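Local coordinates for demethylmenaquinone Methyltransferase (Thermus thermophilus, PDB 1J3L), which is a small alpha/beta protein of the RraA family that assembles from three copies, at residues M20-F25 with L109-T114; G33-L38 with V135-G140. All coordinates share one frame; numbering follows the deposited sequence.

Contact 1: M20-F25 with L109-T114; sequences MVFKSF and LALAAT
Phe22 and Leu109 press CB against CB where the short strand 23-24 is laid antiparallel along the end of strand 107-110, an edge pairing within the mixed sheet of this RraA-family fold. Two backbone hydrogen bonds hold the strands, Lys23 N to Ala110 O (2.6 Å) and Ala110 N to Lys23 O (3.2 Å), so Lys23 and Ala110 form a hydrogen-bonded pair and Ser24 and Leu109 the non-hydrogen-bonded pair next to it. Leu109 is the main bump on its side of the sheet. Its forked end divides two neighbours: CD1 meets the selenomethionine methyl of Met20, CE, at 4.0 Å, while CD2 lies 3.8 Å from Ser24 CA. Met20 reaches this spot because its chain bends at chi2 and chi3, and it crosses Leu109 at about a right angle; both also touch Leu150 of strand 149-153. Leu111 adds a second bump, although its CB starts away from segment 20-25. Its CD2 methyl swings back over one face of the Phe22 ring in a CH-pi contact, 4.2 Å from the ring centroid and displaced toward the rim. Ala110 faces the other side of the sheet from Leu109, and the Phe25 ring lies obliquely against its methyl, that of Ala113 and the backbone between them. With CG anti to the carbonyl carbon (chi1 -66°), that ring reaches across to segment 109-114, and Thr98 and Leu101 of helix 98-101 pack on it as well. Lys23 of this subunit also packs on Met20 of the second subunit, placing the edge close to a trimer interface. In the hollow over these small residues, Phe25 CE2 rests 3.5 Å from Ala110 CB, while Phe25 CE1 lies 4.0 Å from Ala113 CB.

Contact 2: G33-L38 with V135-G140; sequences GRVRTL and VEVLPG
Val35 and Val137 meet methyl to methyl, CG1 to CG1 at 3.9 Å, their side chains crossing at about a right angle where the loop after strand 135-137 passes over the long strand 31-39 of the mixed RraA-family sheet. The 135-140 segment is the approach to an antiparallel pairing: strand 142-146, which follows it, runs alongside strand 31-39. In both valines CG1 is anti to the backbone N (chi1 174° in Val35, 178° in Val137), which turns the two methyls toward each other. Val35 CG1 also lies 3.5 Å from Leu138 O, and Val137 also touches Phe61 of strand 58-63. Two residues along the strand, Thr37 turns its methyl branch to the same valine: its CG2 is 4.1 Å from Val137 CG1. The threonine side chain runs obliquely to the Pro139 ring, whose CG lies against both branches, 3.3 Å from Thr37 OG1 and 3.9 Å from Thr37 CG2. The hydroxyl is not left to this apolar neighbour, for OG1 is hydrogen-bonded to the carbonyl oxygen of Val128. Farther back, Arg34 carries an extended chain from CG to NE that brings its guanidinium beside Gly140, with the carbonyl oxygen of the glycine over one face and offset toward the rim; NH1 to Gly140 O is 3.7 Å. This is a contact of a polar oxygen with the flat group, not a hydrogen bond. The chain turns at Gly140 with a positive phi, and the next residue, Ser141, is also bonded through its backbone to Val35. The link between the two segments is completed by a fairly straight bond from Gly140 N to Val35 O at 3.0 Å, the donor tilted 34° from the carbonyl plane.

Overall arrangement
From the N terminus the chain passes through 20-25, which holds strand 23-24, and soon enters strand 31-39, which supplies the first segment of contact 2. It then runs through helices 45-51 and 75-83 and strands 58-63 and 88-92 before strand 107-110 returns to 20-25, closing contact 1 over 83 intervening residues. Only afterwards does 135-140 come back to 33-38 and close contact 2. The two loops therefore cross, neither nesting inside the other. Both contacts reach the same mixed sheet but lie on opposite sides of the chain's centre, with their own centres 18 Å apart: contact 1 attaches strand 23-24 to strand 107-110, and contact 2 ties the approach to strand 142-146 to strand 31-39.

Contact 1: M20-F25 with L109-T114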
loop_
_atom_site.group_PDB
_atom_site.type_symbol
_atom_site.label_atom_id
_atom_site.label_comp_id
_atom_site.label_asym_id
_atom_site.label_seq_id
_atom_site.Cartn_x
_atom_site.Cartn_y
_atom_site.Cartn_z
HETATM N N MSE A 20 -7.997 -3.385 -6.221
HETATM C CA MSE A 20 -6.766 -4.117 -5.964
HETATM C C MSE A 20 -6.065 -3.536 -4.740
HETATM O O MSE A 20 -5.054 -2.853 -4.861
HETATM C CB MSE A 20 -5.844 -4.060 -7.193
HETATM C CG MSE A 20 -4.567 -4.891 -7.053
HETATM SE SE MSE A 20 -4.838 -6.499 -6.012
HETATM C CE MSE A 20 -6.048 -7.418 -7.185
ATOM N N VAL A 21 -6.624 -3.809 -3.564
ATOM C CA VAL A 21 -6.076 -3.331 -2.299
ATOM C C VAL A 21 -5.419 -4.496 -1.546
ATOM O O VAL A 21 -5.169 -4.427 -0.343
ATOM C CB VAL A 21 -7.179 -2.696 -1.430
ATOM C CG1 VAL A 21 -7.773 -1.501 -2.156
ATOM C CG2 VAL A 21 -8.270 -3.717 -1.125
ATOM N N PHE A 22 -5.161 -5.575 -2.276
ATOM C CA PHE A 22 -4.505 -6.751 -1.724
ATOM C C PHE A 22 -3.086 -6.808 -2.292
ATOM O O PHE A 22 -2.844 -6.361 -3.404
ATOM C CB PHE A 22 -5.240 -8.033 -2.128
ATOM C CG PHE A 22 -6.610 -8.168 -1.540
ATOM C CD1 PHE A 22 -7.694 -7.500 -2.101
ATOM C CD2 PHE A 22 -6.827 -8.995 -0.438
ATOM C CE1 PHE A 22 -8.984 -7.657 -1.574
ATOM C CE2 PHE A 22 -8.113 -9.158 0.099
ATOM C CZ PHE A 22 -9.191 -8.490 -0.473
ATOM N N LYS A 23 -2.141 -7.338 -1.533
ATOM C CA LYS A 23 -0.793 -7.447 -2.056
ATOM C C LYS A 23 -0.737 -8.794 -2.759
ATOM O O LYS A 23 -1.430 -9.725 -2.369
ATOM C CB LYS A 23 0.234 -7.387 -0.927
ATOM C CG LYS A 23 0.097 -6.140 -0.062
ATOM C CD LYS A 23 1.353 -5.846 0.748
ATOM C CE LYS A 23 1.141 -4.644 1.662
ATOM N NZ LYS A 23 2.422 -4.108 2.215
ATOM N N SER A 24 0.052 -8.888 -3.820
ATOM C CA SER A 24 0.176 -10.139 -4.540
ATOM C C SER A 24 1.395 -10.865 -3.979
ATOM O O SER A 24 2.519 -10.383 -4.087
ATOM C CB SER A 24 0.345 -9.870 -6.039
ATOM O OG SER A 24 0.054 -11.026 -6.801
ATOM N N PHE A 25 1.167 -12.029 -3.382
ATOM C CA PHE A 25 2.250 -12.804 -2.790
ATOM C C PHE A 25 2.584 -14.083 -3.570
ATOM O O PHE A 25 3.666 -14.647 -3.408
ATOM C CB PHE A 25 1.889 -13.186 -1.343
ATOM C CG PHE A 25 1.785 -12.018 -0.395
ATOM C CD1 PHE A 25 2.921 -11.445 0.157
ATOM C CD2 PHE A 25 0.539 -11.522 -0.021
ATOM C CE1 PHE A 25 2.820 -10.400 1.077
ATOM C CE2 PHE A 25 0.424 -10.484 0.891
ATOM C CZ PHE A 25 1.568 -9.917 1.446
ATOM N N LEU A 109 -3.391 -13.608 -2.879
ATOM C CA LEU A 109 -3.608 -12.232 -2.450
ATOM C C LEU A 109 -3.904 -12.180 -0.960
ATOM O O LEU A 109 -4.540 -13.079 -0.401
ATOM C CB LEU A 109 -4.786 -11.602 -3.201
ATOM C CG LEU A 109 -4.779 -11.698 -4.724
ATOM C CD1 LEU A 109 -5.997 -10.951 -5.318
ATOM C CD2 LEU A 109 -3.474 -11.119 -5.238
ATOM N N ALA A 110 -3.426 -11.127 -0.316
ATOM C CA ALA A 110 -3.656 -10.940 1.102
ATOM C C ALA A 110 -3.485 -9.458 1.377
ATOM O O ALA A 110 -2.957 -8.728 0.540
ATOM C CB ALA A 110 -2.660 -11.752 1.908
ATOM N N LEU A 111 -3.945 -9.010 2.539
ATOM C CA LEU A 111 -3.828 -7.606 2.903
ATOM C C LEU A 111 -2.413 -7.319 3.376
ATOM O O LEU A 111 -1.909 -6.210 3.225
ATOM C CB LEU A 111 -4.841 -7.260 4.005
ATOM C CG LEU A 111 -6.316 -7.372 3.596
ATOM C CD1 LEU A 111 -7.212 -7.149 4.802
ATOM C CD2 LEU A 111 -6.622 -6.366 2.486
ATOM N N ALA A 112 -1.767 -8.339 3.932
ATOM C CA ALA A 112 -0.415 -8.177 4.433
ATOM C C ALA A 112 0.175 -9.470 4.948
ATOM O O ALA A 112 -0.527 -10.465 5.146
ATOM C CB ALA A 112 -0.401 -7.139 5.553
ATOM N N ALA A 113 1.488 -9.448 5.140
ATOM C CA ALA A 113 2.184 -10.591 5.707
ATOM C C ALA A 113 2.348 -10.273 7.205
ATOM O O ALA A 113 2.385 -9.108 7.601
ATOM C CB ALA A 113 3.559 -10.775 5.036
ATOM N N THR A 114 2.434 -11.304 8.030
ATOM C CA THR A 114 2.599 -11.134 9.469
ATOM C C THR A 114 3.358 -12.375 9.947
ATOM O O THR A 114 3.209 -13.459 9.369
ATOM C CB THR A 114 1.225 -11.016 10.178
ATOM O OG1 THR A 114 1.368 -10.259 11.385
ATOM C CG2 THR A 114 0.668 -12.397 10.520
#

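Contact 2: G33-L38 with V135-G140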
loop_
_atom_site.group_PDB
_atom_site.type_symbol
_atom_site.label_atom_id
_atom_site.label_comp_id
_atom_site.label_asym_id
_atom_site.label_seq_id
_atom_site.Cartn_x
_atom_site.Cartn_y
_atom_site.Cartn_z
ATOM N N GLY A 33 -11.217 -18.627 -11.208
ATOM C CA GLY A 33 -11.808 -19.924 -10.936
ATOM C C GLY A 33 -13.114 -19.888 -10.171
ATOM O O GLY A 33 -13.588 -18.822 -9.762
ATOM N N ARG A 34 -13.704 -21.068 -9.995
ATOM C CA ARG A 34 -14.946 -21.208 -9.260
ATOM C C ARG A 34 -14.626 -20.904 -7.798
ATOM O O ARG A 34 -13.710 -21.493 -7.224
ATOM C CB ARG A 34 -15.485 -22.639 -9.401
ATOM C CG ARG A 34 -16.874 -22.825 -8.811
ATOM C CD ARG A 34 -17.372 -24.263 -8.937
ATOM N NE ARG A 34 -18.764 -24.392 -8.504
ATOM C CZ ARG A 34 -19.815 -23.960 -9.201
ATOM N NH1 ARG A 34 -19.645 -23.368 -10.373
ATOM N NH2 ARG A 34 -21.041 -24.119 -8.725
ATOM N N VAL A 35 -15.382 -19.988 -7.205
ATOM C CA VAL A 35 -15.183 -19.579 -5.823
ATOM C C VAL A 35 -15.626 -20.587 -4.768
ATOM O O VAL A 35 -16.669 -21.229 -4.877
ATOM C CB VAL A 35 -15.912 -18.229 -5.525
ATOM C CG1 VAL A 35 -15.815 -17.890 -4.056
ATOM C CG2 VAL A 35 -15.309 -17.109 -6.355
ATOM N N ARG A 36 -14.799 -20.692 -3.738
ATOM C CA ARG A 36 -15.028 -21.554 -2.591
ATOM C C ARG A 36 -14.767 -20.582 -1.437
ATOM O O ARG A 36 -13.741 -19.909 -1.421
ATOM C CB ARG A 36 -13.995 -22.678 -2.573
ATOM C CG ARG A 36 -14.389 -23.858 -1.732
ATOM C CD ARG A 36 -15.255 -24.835 -2.507
ATOM N NE ARG A 36 -15.807 -25.846 -1.611
ATOM C CZ ARG A 36 -15.079 -26.694 -0.892
ATOM N NH1 ARG A 36 -13.755 -26.666 -0.958
ATOM N NH2 ARG A 36 -15.679 -27.565 -0.094
ATOM N N THR A 37 -15.678 -20.493 -0.479
ATOM C CA THR A 37 -15.495 -19.552 0.618
ATOM C C THR A 37 -15.193 -20.189 1.959
ATOM O O THR A 37 -15.367 -21.395 2.160
ATOM C CB THR A 37 -16.732 -18.660 0.810
ATOM O OG1 THR A 37 -17.833 -19.459 1.275
ATOM C CG2 THR A 37 -17.109 -17.994 -0.505
ATOM N N LEU A 38 -14.756 -19.342 2.882
ATOM C CA LEU A 38 -14.412 -19.772 4.221
ATOM C C LEU A 38 -14.336 -18.549 5.125
ATOM O O LEU A 38 -13.795 -17.507 4.743
ATOM C CB LEU A 38 -13.070 -20.495 4.177
ATOM C CG LEU A 38 -12.493 -21.121 5.433
ATOM C CD1 LEU A 38 -13.491 -22.093 6.034
ATOM C CD2 LEU A 38 -11.196 -21.831 5.067
ATOM N N VAL A 135 -18.534 -5.880 -0.482
ATOM C CA VAL A 135 -18.951 -6.770 -1.554
ATOM C C VAL A 135 -19.234 -8.188 -1.076
ATOM O O VAL A 135 -18.499 -8.756 -0.268
ATOM C CB VAL A 135 -17.901 -6.812 -2.677
ATOM C CG1 VAL A 135 -18.329 -7.784 -3.755
ATOM C CG2 VAL A 135 -17.739 -5.431 -3.269
ATOM N N GLU A 136 -20.324 -8.747 -1.585
ATOM C CA GLU A 136 -20.745 -10.094 -1.233
ATOM C C GLU A 136 -20.006 -11.123 -2.085
ATOM O O GLU A 136 -19.957 -11.013 -3.310
ATOM C CB GLU A 136 -22.262 -10.229 -1.442
ATOM C CG GLU A 136 -22.825 -11.629 -1.203
ATOM C CD GLU A 136 -24.334 -11.715 -1.438
ATOM O OE1 GLU A 136 -24.780 -11.488 -2.587
ATOM O OE2 GLU A 136 -25.074 -12.013 -0.471
ATOM N N VAL A 137 -19.414 -12.118 -1.435
ATOM C CA VAL A 137 -18.712 -13.168 -2.160
ATOM C C VAL A 137 -19.472 -14.457 -1.927
ATOM O O VAL A 137 -19.677 -14.876 -0.792
ATOM C CB VAL A 137 -17.262 -13.303 -1.692
ATOM C CG1 VAL A 137 -16.587 -14.442 -2.439
ATOM C CG2 VAL A 137 -16.518 -11.989 -1.959
ATOM N N LEU A 138 -19.905 -15.080 -3.012
ATOM C CA LEU A 138 -20.705 -16.286 -2.900
ATOM C C LEU A 138 -20.045 -17.573 -3.347
ATOM O O LEU A 138 -19.336 -17.618 -4.355
ATOM C CB LEU A 138 -22.011 -16.118 -3.689
ATOM C CG LEU A 138 -23.008 -15.028 -3.289
ATOM C CD1 LEU A 138 -24.092 -14.953 -4.345
ATOM C CD2 LEU A 138 -23.616 -15.324 -1.926
ATOM N N PRO A 139 -20.275 -18.648 -2.587
ATOM C CA PRO A 139 -19.698 -19.936 -2.944
ATOM C C PRO A 139 -20.371 -20.265 -4.275
ATOM O O PRO A 139 -21.597 -20.147 -4.389
ATOM C CB PRO A 139 -20.191 -20.858 -1.832
ATOM C CG PRO A 139 -20.454 -19.926 -0.684
ATOM C CD PRO A 139 -21.081 -18.752 -1.360
ATOM N N GLY A 140 -19.588 -20.637 -5.283
ATOM C CA GLY A 140 -20.182 -20.983 -6.558
ATOM C C GLY A 140 -20.123 -19.922 -7.630
ATOM O O GLY A 140 -20.506 -20.174 -8.775
#